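Local coordinates for putative mandelate racemase (Salmonella typhimurium, PDB 2O56), which is of unknown function but belongs to the enolase superfamily, binds magnesium and may act as a dehydratase (hydro-lyase), at residues I293-C298 with T304-I309; H347-Y352 with G371-P376. All blocks are in the same frame, centred on the assembly; numbering follows the deposited sequence.

Contact 1 (I293-C298 with T304-I309)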
ATOM      1  N   ILE A 293      16.333  19.219  -4.809  1.00 24.99           N
ATOM      2  CA  ILE A 293      16.138  19.729  -3.454  1.00 23.38           C
ATOM      3  C   ILE A 293      16.919  21.022  -3.219  1.00 26.62           C
ATOM      4  O   ILE A 293      18.011  21.216  -3.770  1.00 22.62           O
ATOM      5  CB  ILE A 293      16.420  18.659  -2.367  1.00 20.16           C
ATOM      6  CG1 ILE A 293      17.883  18.231  -2.396  1.00 23.46           C
ATOM      7  CG2 ILE A 293      15.463  17.436  -2.546  1.00 18.25           C
ATOM      8  CD1 ILE A 293      18.346  17.660  -1.063  1.00 21.28           C
ATOM      9  N   GLN A 294      16.337  21.918  -2.424  1.00 20.50           N
ATOM     10  CA  GLN A 294      16.861  23.267  -2.283  1.00 22.60           C
ATOM     11  C   GLN A 294      17.014  23.713  -0.838  1.00 23.33           C
ATOM     12  O   GLN A 294      16.498  24.778  -0.477  1.00 26.64           O
ATOM     13  CB  GLN A 294      15.980  24.273  -3.027  1.00 18.17           C
ATOM     14  CG  GLN A 294      15.672  23.866  -4.462  1.00 23.71           C
ATOM     15  CD  GLN A 294      14.662  24.776  -5.107  1.00 26.41           C
ATOM     16  OE1 GLN A 294      13.553  24.910  -4.630  1.00 27.10           O
ATOM     17  NE2 GLN A 294      15.050  25.418  -6.191  1.00 26.95           N
ATOM     18  N   PRO A 295      17.744  22.928  -0.011  1.00 23.40           N
ATOM     19  CA  PRO A 295      17.909  23.389   1.350  1.00 20.52           C
ATOM     20  C   PRO A 295      18.732  24.664   1.359  1.00 28.89           C
ATOM     21  O   PRO A 295      19.649  24.825   0.551  1.00 24.34           O
ATOM     22  CB  PRO A 295      18.663  22.235   2.047  1.00 20.38           C
ATOM     23  CG  PRO A 295      19.352  21.486   0.920  1.00 23.12           C
ATOM     24  CD  PRO A 295      18.465  21.664  -0.280  1.00 23.05           C
ATOM     25  N   ASP A 296      18.359  25.574   2.246  1.00 21.87           N
ATOM     26  CA  ASP A 296      19.154  26.763   2.551  1.00 24.31           C
ATOM     27  C   ASP A 296      20.026  26.385   3.754  1.00 27.63           C
ATOM     28  O   ASP A 296      19.503  25.969   4.773  1.00 26.57           O
ATOM     29  CB  ASP A 296      18.169  27.898   2.899  1.00 25.40           C
ATOM     30  CG  ASP A 296      18.853  29.252   3.138  1.00 32.65           C
ATOM     31  OD1 ASP A 296      19.779  29.337   3.956  1.00 32.70           O
ATOM     32  OD2 ASP A 296      18.423  30.255   2.533  1.00 38.06           O
ATOM     33  N   ILE A 297      21.347  26.513   3.640  1.00 25.82           N
ATOM     34  CA  ILE A 297      22.232  26.097   4.731  1.00 24.99           C
ATOM     35  C   ILE A 297      21.971  26.933   5.990  1.00 26.64           C
ATOM     36  O   ILE A 297      22.152  26.446   7.092  1.00 25.15           O
ATOM     37  CB  ILE A 297      23.741  26.104   4.305  1.00 25.51           C
ATOM     38  CG1 ILE A 297      24.006  25.006   3.275  1.00 28.95           C
ATOM     39  CG2 ILE A 297      24.708  25.892   5.505  1.00 25.72           C
ATOM     40  CD1 ILE A 297      25.210  25.278   2.367  1.00 24.79           C
ATOM     41  N   CYS A 298      21.504  28.171   5.813  1.00 22.36           N
ATOM     42  CA  CYS A 298      21.306  29.120   6.915  1.00 26.17           C
ATOM     43  C   CYS A 298      19.926  28.999   7.554  1.00 30.39           C
ATOM     44  O   CYS A 298      19.684  29.581   8.619  1.00 23.79           O
ATOM     45  CB  CYS A 298      21.515  30.559   6.436  1.00 28.76           C
ATOM     46  SG  CYS A 298      23.152  30.908   5.737  1.00 33.69           S
ATOM     47  N   THR A 304      26.317  20.877   9.104  1.00 22.52           N
ATOM     48  CA  THR A 304      26.278  19.498   9.591  1.00 24.99           C
ATOM     49  C   THR A 304      25.086  18.735   9.006  1.00 24.45           C
ATOM     50  O   THR A 304      25.239  17.617   8.498  1.00 25.51           O
ATOM     51  CB  THR A 304      26.259  19.448  11.115  1.00 23.36           C
ATOM     52  OG1 THR A 304      27.363  20.211  11.612  1.00 25.95           O
ATOM     53  CG2 THR A 304      26.390  18.008  11.617  1.00 21.10           C
ATOM     54  N   GLU A 305      23.916  19.364   9.055  1.00 24.88           N
ATOM     55  CA  GLU A 305      22.677  18.721   8.646  1.00 22.19           C
ATOM     56  C   GLU A 305      22.470  18.788   7.134  1.00 23.47           C
ATOM     57  O   GLU A 305      22.009  17.813   6.524  1.00 21.92           O
ATOM     58  CB  GLU A 305      21.472  19.334   9.382  1.00 19.21           C
ATOM     59  CG  GLU A 305      20.185  18.569   9.139  1.00 18.57           C
ATOM     60  CD  GLU A 305      20.086  17.262   9.910  1.00 27.76           C
ATOM     61  OE1 GLU A 305      21.013  16.909  10.680  1.00 23.07           O
ATOM     62  OE2 GLU A 305      19.072  16.562   9.725  1.00 25.45           O
ATOM     63  N   VAL A 306      22.796  19.913   6.513  1.00 21.77           N
ATOM     64  CA  VAL A 306      22.586  19.988   5.058  1.00 19.10           C
ATOM     65  C   VAL A 306      23.470  19.002   4.265  1.00 19.72           C
ATOM     66  O   VAL A 306      23.015  18.404   3.288  1.00 27.13           O
ATOM     67  CB  VAL A 306      22.584  21.454   4.521  1.00 21.67           C
ATOM     68  CG1 VAL A 306      22.579  21.492   2.995  1.00 19.58           C
ATOM     69  CG2 VAL A 306      21.335  22.198   5.054  1.00 19.32           C
ATOM     70  N   LYS A 307      24.716  18.794   4.694  1.00 20.87           N
ATOM     71  CA  LYS A 307      25.527  17.726   4.115  1.00 26.98           C
ATOM     72  C   LYS A 307      24.797  16.380   4.194  1.00 23.13           C
ATOM     73  O   LYS A 307      24.780  15.630   3.240  1.00 24.24           O
ATOM     74  CB  LYS A 307      26.903  17.636   4.794  1.00 19.97           C
ATOM     75  CG  LYS A 307      27.860  16.620   4.182  1.00 23.35           C
ATOM     76  CD  LYS A 307      28.227  16.982   2.737  1.00 24.73           C
ATOM     77  CE  LYS A 307      29.288  16.025   2.162  1.00 33.75           C
ATOM     78  NZ  LYS A 307      28.984  14.568   2.410  1.00 27.71           N
ATOM     79  N   LYS A 308      24.205  16.085   5.345  1.00 21.27           N
ATOM     80  CA  LYS A 308      23.458  14.833   5.531  1.00 21.03           C
ATOM     81  C   LYS A 308      22.215  14.741   4.636  1.00 23.52           C
ATOM     82  O   LYS A 308      21.943  13.692   4.039  1.00 21.26           O
ATOM     83  CB  LYS A 308      23.104  14.667   7.005  1.00 25.28           C
ATOM     84  CG  LYS A 308      24.342  14.630   7.902  1.00 16.09           C
ATOM     85  CD  LYS A 308      23.911  14.561   9.383  1.00 19.72           C
ATOM     86  CE  LYS A 308      25.122  14.369  10.282  1.00 18.65           C
ATOM     87  NZ  LYS A 308      24.680  14.373  11.737  1.00 21.05           N
ATOM     88  N   ILE A 309      21.490  15.852   4.517  1.00 24.11           N
ATOM     89  CA  ILE A 309      20.404  15.970   3.542  1.00 22.63           C
ATOM     90  C   ILE A 309      20.845  15.625   2.123  1.00 25.28           C
ATOM     91  O   ILE A 309      20.214  14.803   1.465  1.00 24.03           O
ATOM     92  CB  ILE A 309      19.719  17.369   3.612  1.00 25.15           C
ATOM     93  CG1 ILE A 309      19.012  17.540   4.960  1.00 19.90           C
ATOM     94  CG2 ILE A 309      18.719  17.578   2.438  1.00 21.10           C
ATOM     95  CD1 ILE A 309      18.511  18.966   5.222  1.00 19.24           C
TER
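Val306 works both of its methyl branches against the loop that leads into its own helix, and no hydrogen bond crosses the contact. Its CG1 lies 3.8 Å from Pro295 CG and 3.8 Å from Ile297 CG1. Its CG2 lies 4.0 Å from Pro295 CB and also touches Ile297 CA. The side chains of Ile297 and Val306 meet at about a right angle. One helical turn on, Ile309 CG2 touches Ile293 CD1 at 3.5 Å. Ile293 CG1 sits between the backbone N and carbonyl carbon (chi1 64°), and this sends CD1 out to that methyl. All the touching residues are buried. Tyr281 of helix 277-286 packs on Pro295 and Ile309, while Val333 and Met337 of helix 328-340 pack on Ile297.

Asp296 points the other way. Its OD1 accepts from Cys298 N at 2.8 Å, forming an Asx turn, and OD2 is hydrogen-bonded to ND1 of His323. Its side chain lies about 5 Å from that of the magnesium ligand Glu273. Asp296 follows the sixth barrel strand and His323 the seventh, as in the mandelate racemase His-Asp dyad; catalysis here is inferred. The contact packs a beta-to-alpha loop on the next helix of the (beta/alpha)7-beta barrel.

Contact 2 (H347-Y352 with G371-P376)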
ATOM      1  N   HIS A 347      23.615  26.836  -8.976  1.00 25.36           N
ATOM      2  CA  HIS A 347      23.630  27.793  -7.869  1.00 25.55           C
ATOM      3  C   HIS A 347      22.667  28.959  -8.158  1.00 28.47           C
ATOM      4  O   HIS A 347      22.470  29.345  -9.320  1.00 29.17           O
ATOM      5  CB  HIS A 347      25.073  28.294  -7.650  1.00 30.09           C
ATOM      6  CG  HIS A 347      25.238  29.291  -6.540  1.00 26.90           C
ATOM      7  ND1 HIS A 347      25.688  28.939  -5.282  1.00 25.12           N
ATOM      8  CD2 HIS A 347      25.055  30.635  -6.510  1.00 23.03           C
ATOM      9  CE1 HIS A 347      25.741  30.018  -4.520  1.00 27.98           C
ATOM     10  NE2 HIS A 347      25.355  31.058  -5.238  1.00 28.43           N
ATOM     11  N   GLU A 348      22.070  29.510  -7.102  1.00 23.73           N
ATOM     12  CA  GLU A 348      21.114  30.616  -7.222  1.00 23.88           C
ATOM     13  C   GLU A 348      21.766  31.973  -6.979  1.00 31.09           C
ATOM     14  O   GLU A 348      22.295  32.225  -5.900  1.00 27.93           O
ATOM     15  CB  GLU A 348      19.960  30.444  -6.222  1.00 26.53           C
ATOM     16  CG  GLU A 348      18.964  31.610  -6.205  1.00 26.78           C
ATOM     17  CD  GLU A 348      17.722  31.343  -5.350  1.00 38.41           C
ATOM     18  OE1 GLU A 348      17.822  30.559  -4.384  1.00 26.15           O
ATOM     19  OE2 GLU A 348      16.653  31.937  -5.635  1.00 33.96           O
ATOM     20  N   LEU A 349      21.672  32.869  -7.956  1.00 26.36           N
ATOM     21  CA  LEU A 349      22.197  34.225  -7.776  1.00 27.78           C
ATOM     22  C   LEU A 349      21.126  35.305  -7.845  1.00 27.96           C
ATOM     23  O   LEU A 349      20.509  35.512  -8.894  1.00 28.27           O
ATOM     24  CB  LEU A 349      23.303  34.532  -8.790  1.00 30.59           C
ATOM     25  CG  LEU A 349      23.841  35.966  -8.764  1.00 36.27           C
ATOM     26  CD1 LEU A 349      24.901  36.122  -7.703  1.00 34.37           C
ATOM     27  CD2 LEU A 349      24.381  36.337 -10.108  1.00 35.58           C
ATOM     28  N   HIS A 350      20.923  36.012  -6.738  1.00 32.72           N
ATOM     29  CA  HIS A 350      20.075  37.191  -6.756  1.00 34.18           C
ATOM     30  C   HIS A 350      20.892  38.407  -7.141  1.00 34.49           C
ATOM     31  O   HIS A 350      22.085  38.481  -6.848  1.00 39.61           O
ATOM     32  CB  HIS A 350      19.483  37.455  -5.395  1.00 39.19           C
ATOM     33  CG  HIS A 350      18.590  36.369  -4.896  1.00 35.58           C
ATOM     34  ND1 HIS A 350      17.221  36.399  -5.055  1.00 40.30           N
ATOM     35  CD2 HIS A 350      18.871  35.226  -4.229  1.00 39.00           C
ATOM     36  CE1 HIS A 350      16.696  35.318  -4.505  1.00 44.22           C
ATOM     37  NE2 HIS A 350      17.675  34.592  -3.991  1.00 42.78           N
ATOM     38  N   ARG A 351      20.221  39.365  -7.775  1.00 40.04           N
ATOM     39  CA  ARG A 351      20.848  40.613  -8.204  1.00 43.46           C
ATOM     40  C   ARG A 351      21.432  41.410  -7.030  1.00 46.03           C
ATOM     41  O   ARG A 351      22.549  41.926  -7.120  1.00 43.63           O
ATOM     42  CB  ARG A 351      19.840  41.458  -8.970  1.00 47.68           C
ATOM     43  CG  ARG A 351      20.469  42.492  -9.879  1.00 56.31           C
ATOM     44  CD  ARG A 351      19.812  43.847  -9.677  1.00 58.92           C
ATOM     45  NE  ARG A 351      18.398  43.837 -10.028  1.00 61.84           N
ATOM     46  CZ  ARG A 351      17.411  44.010  -9.157  1.00 76.14           C
ATOM     47  NH1 ARG A 351      16.153  43.978  -9.574  1.00 72.05           N
ATOM     48  NH2 ARG A 351      17.679  44.212  -7.870  1.00 79.09           N
ATOM     49  N   TYR A 352      20.691  41.482  -5.926  1.00 39.19           N
ATOM     50  CA  TYR A 352      21.084  42.300  -4.766  1.00 44.77           C
ATOM     51  C   TYR A 352      22.412  41.833  -4.166  1.00 48.77           C
ATOM     52  O   TYR A 352      23.113  42.612  -3.535  1.00 50.43           O
ATOM     53  CB  TYR A 352      19.990  42.278  -3.680  1.00 44.04           C
ATOM     54  CG  TYR A 352      20.052  41.033  -2.832  1.00 50.03           C
ATOM     55  CD1 TYR A 352      20.946  40.936  -1.754  1.00 44.46           C
ATOM     56  CD2 TYR A 352      19.243  39.938  -3.118  1.00 45.71           C
ATOM     57  CE1 TYR A 352      21.035  39.789  -1.006  1.00 51.95           C
ATOM     58  CE2 TYR A 352      19.314  38.782  -2.356  1.00 42.26           C
ATOM     59  CZ  TYR A 352      20.217  38.713  -1.306  1.00 42.15           C
ATOM     60  OH  TYR A 352      20.295  37.564  -0.552  1.00 47.00           O
ATOM     61  N   GLY A 371      28.739  33.668 -15.466  1.00 37.82           N
ATOM     62  CA  GLY A 371      27.761  32.686 -15.020  1.00 43.04           C
ATOM     63  C   GLY A 371      28.305  31.636 -14.071  1.00 36.85           C
ATOM     64  O   GLY A 371      27.603  30.681 -13.751  1.00 42.02           O
ATOM     65  N   MET A 372      29.547  31.806 -13.617  1.00 31.44           N
ATOM     66  CA  MET A 372      30.262  30.775 -12.836  1.00 32.32           C
ATOM     67  C   MET A 372      30.849  31.398 -11.576  1.00 37.01           C
ATOM     68  O   MET A 372      31.390  32.501 -11.620  1.00 38.78           O
ATOM     69  CB  MET A 372      31.416  30.153 -13.654  1.00 35.78           C
ATOM     70  CG  MET A 372      31.025  29.510 -14.993  1.00 46.85           C
ATOM     71  SD  MET A 372      30.351  27.839 -14.817  1.00 55.89           S
ATOM     72  CE  MET A 372      30.206  27.319 -16.522  1.00 67.92           C
ATOM     73  N   TYR A 373      30.740  30.697 -10.457  1.00 28.58           N
ATOM     74  CA  TYR A 373      31.452  31.063  -9.228  1.00 28.16           C
ATOM     75  C   TYR A 373      32.630  30.130  -9.029  1.00 28.84           C
ATOM     76  O   TYR A 373      32.599  28.978  -9.498  1.00 27.51           O
ATOM     77  CB  TYR A 373      30.553  30.818  -8.032  1.00 33.07           C
ATOM     78  CG  TYR A 373      29.768  31.975  -7.506  1.00 31.73           C
ATOM     79  CD1 TYR A 373      28.385  31.991  -7.629  1.00 28.61           C
ATOM     80  CD2 TYR A 373      30.393  33.033  -6.839  1.00 35.29           C
ATOM     81  CE1 TYR A 373      27.621  33.033  -7.107  1.00 31.12           C
ATOM     82  CE2 TYR A 373      29.641  34.088  -6.313  1.00 28.77           C
ATOM     83  CZ  TYR A 373      28.250  34.076  -6.451  1.00 32.04           C
ATOM     84  OH  TYR A 373      27.464  35.097  -5.947  1.00 30.79           O
ATOM     85  N   GLU A 374      33.647  30.605  -8.299  1.00 27.33           N
ATOM     86  CA  GLU A 374      34.646  29.708  -7.738  1.00 29.44           C
ATOM     87  C   GLU A 374      34.593  29.763  -6.226  1.00 23.08           C
ATOM     88  O   GLU A 374      34.178  30.762  -5.644  1.00 33.35           O
ATOM     89  CB  GLU A 374      36.056  30.027  -8.248  1.00 28.41           C
ATOM     90  CG  GLU A 374      36.222  29.853  -9.774  1.00 39.89           C
ATOM     91  CD  GLU A 374      37.620  30.222 -10.250  1.00 45.53           C
ATOM     92  OE1 GLU A 374      38.098  31.323  -9.899  1.00 63.77           O
ATOM     93  OE2 GLU A 374      38.239  29.412 -10.968  1.00 58.27           O
ATOM     94  N   VAL A 375      34.992  28.662  -5.609  1.00 29.69           N
ATOM     95  CA  VAL A 375      34.920  28.484  -4.162  1.00 30.23           C
ATOM     96  C   VAL A 375      36.012  29.315  -3.426  1.00 34.64           C
ATOM     97  O   VAL A 375      37.128  29.442  -3.935  1.00 35.00           O
ATOM     98  CB  VAL A 375      35.000  26.960  -3.843  1.00 26.29           C
ATOM     99  CG1 VAL A 375      36.410  26.406  -4.044  1.00 29.08           C
ATOM    100  CG2 VAL A 375      34.426  26.628  -2.487  1.00 24.81           C
ATOM    101  N   PRO A 376      35.689  29.890  -2.239  1.00 30.92           N
ATOM    102  CA  PRO A 376      36.717  30.498  -1.400  1.00 32.32           C
ATOM    103  C   PRO A 376      37.809  29.511  -0.989  1.00 37.51           C
ATOM    104  O   PRO A 376      37.559  28.311  -0.871  1.00 30.10           O
ATOM    105  CB  PRO A 376      35.935  30.961  -0.160  1.00 27.94           C
ATOM    106  CG  PRO A 376      34.530  31.138  -0.650  1.00 28.18           C
ATOM    107  CD  PRO A 376      34.349  30.032  -1.635  1.00 28.12           C
TER
HETATM  108  O   HOH W   1      25.303  33.927  -4.499  1.00 35.78           O
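His347 and Tyr373 form an offset edge-to-face pair, with the edge of the tyrosine directed at the face of the imidazole. The ring centroids are 4.9 Å apart and the planes stand at 66°. Between the rings, Tyr373 CE1 comes nearest, 3.5 Å from His347 NE2 and 3.6 Å from His347 CD2.

The phenol end reaches further along strand 347-350. Tyr373 OH lies 3.3 Å from Leu349 CD1, and the two side chains cross at about a right angle. No direct hydrogen bond joins the segments; one water hydrogen-bonds to both, 3.0 Å from His347 NE2 and 2.9 Å from Tyr373 OH. It lies in the plane of the imidazole, at its edge. The two rings are thus linked both by their stacking and through this water.

Several groups set the positions of these side chains. His347 has CG anti to its backbone N (chi1 180°), which places the imidazole where Tyr373 CE1 meets its face. Its ND1 is hydrogen-bonded to Glu338 OE1, so both ring nitrogens have polar partners. This pairing, with the water at NE2, probably fixes the rotation of the imidazole.

Leu335 of helix 328-340 packs against both rings. Thr132 touches Leu349 and Tyr373, and Tyr168 also touches Leu349. Strand 130-135 has backbone hydrogen bonds to both segments. Strands 130-135 and 347-350 pair in parallel where the barrel closes, and strand 372-373 adds antiparallel on the other side of 130-135, with helix 328-340 packed beside the contact.

Overall arrangement
From the N terminus, the chain lays down three strands of the antiparallel sheet, then the barrel; strand 395-398 later returns to complete the sheet. Contact 1 closes the short loop from strand 292-293 into helix 302-314. The chain then passes through strand 319-320 and helix 328-340 before contact 2 opens. Contact 2 closes a longer excursion, from strand 347-350 through helix 356-359 to strand 372-373. The two follow in series, neither nested nor crossed. The centres of contact 1 and contact 2 are about 18 Å apart. The nearest atoms of contact 1 and contact 2 are about 6 Å apart and do not touch. Helix 328-340 lies between them in the chain and packs against both.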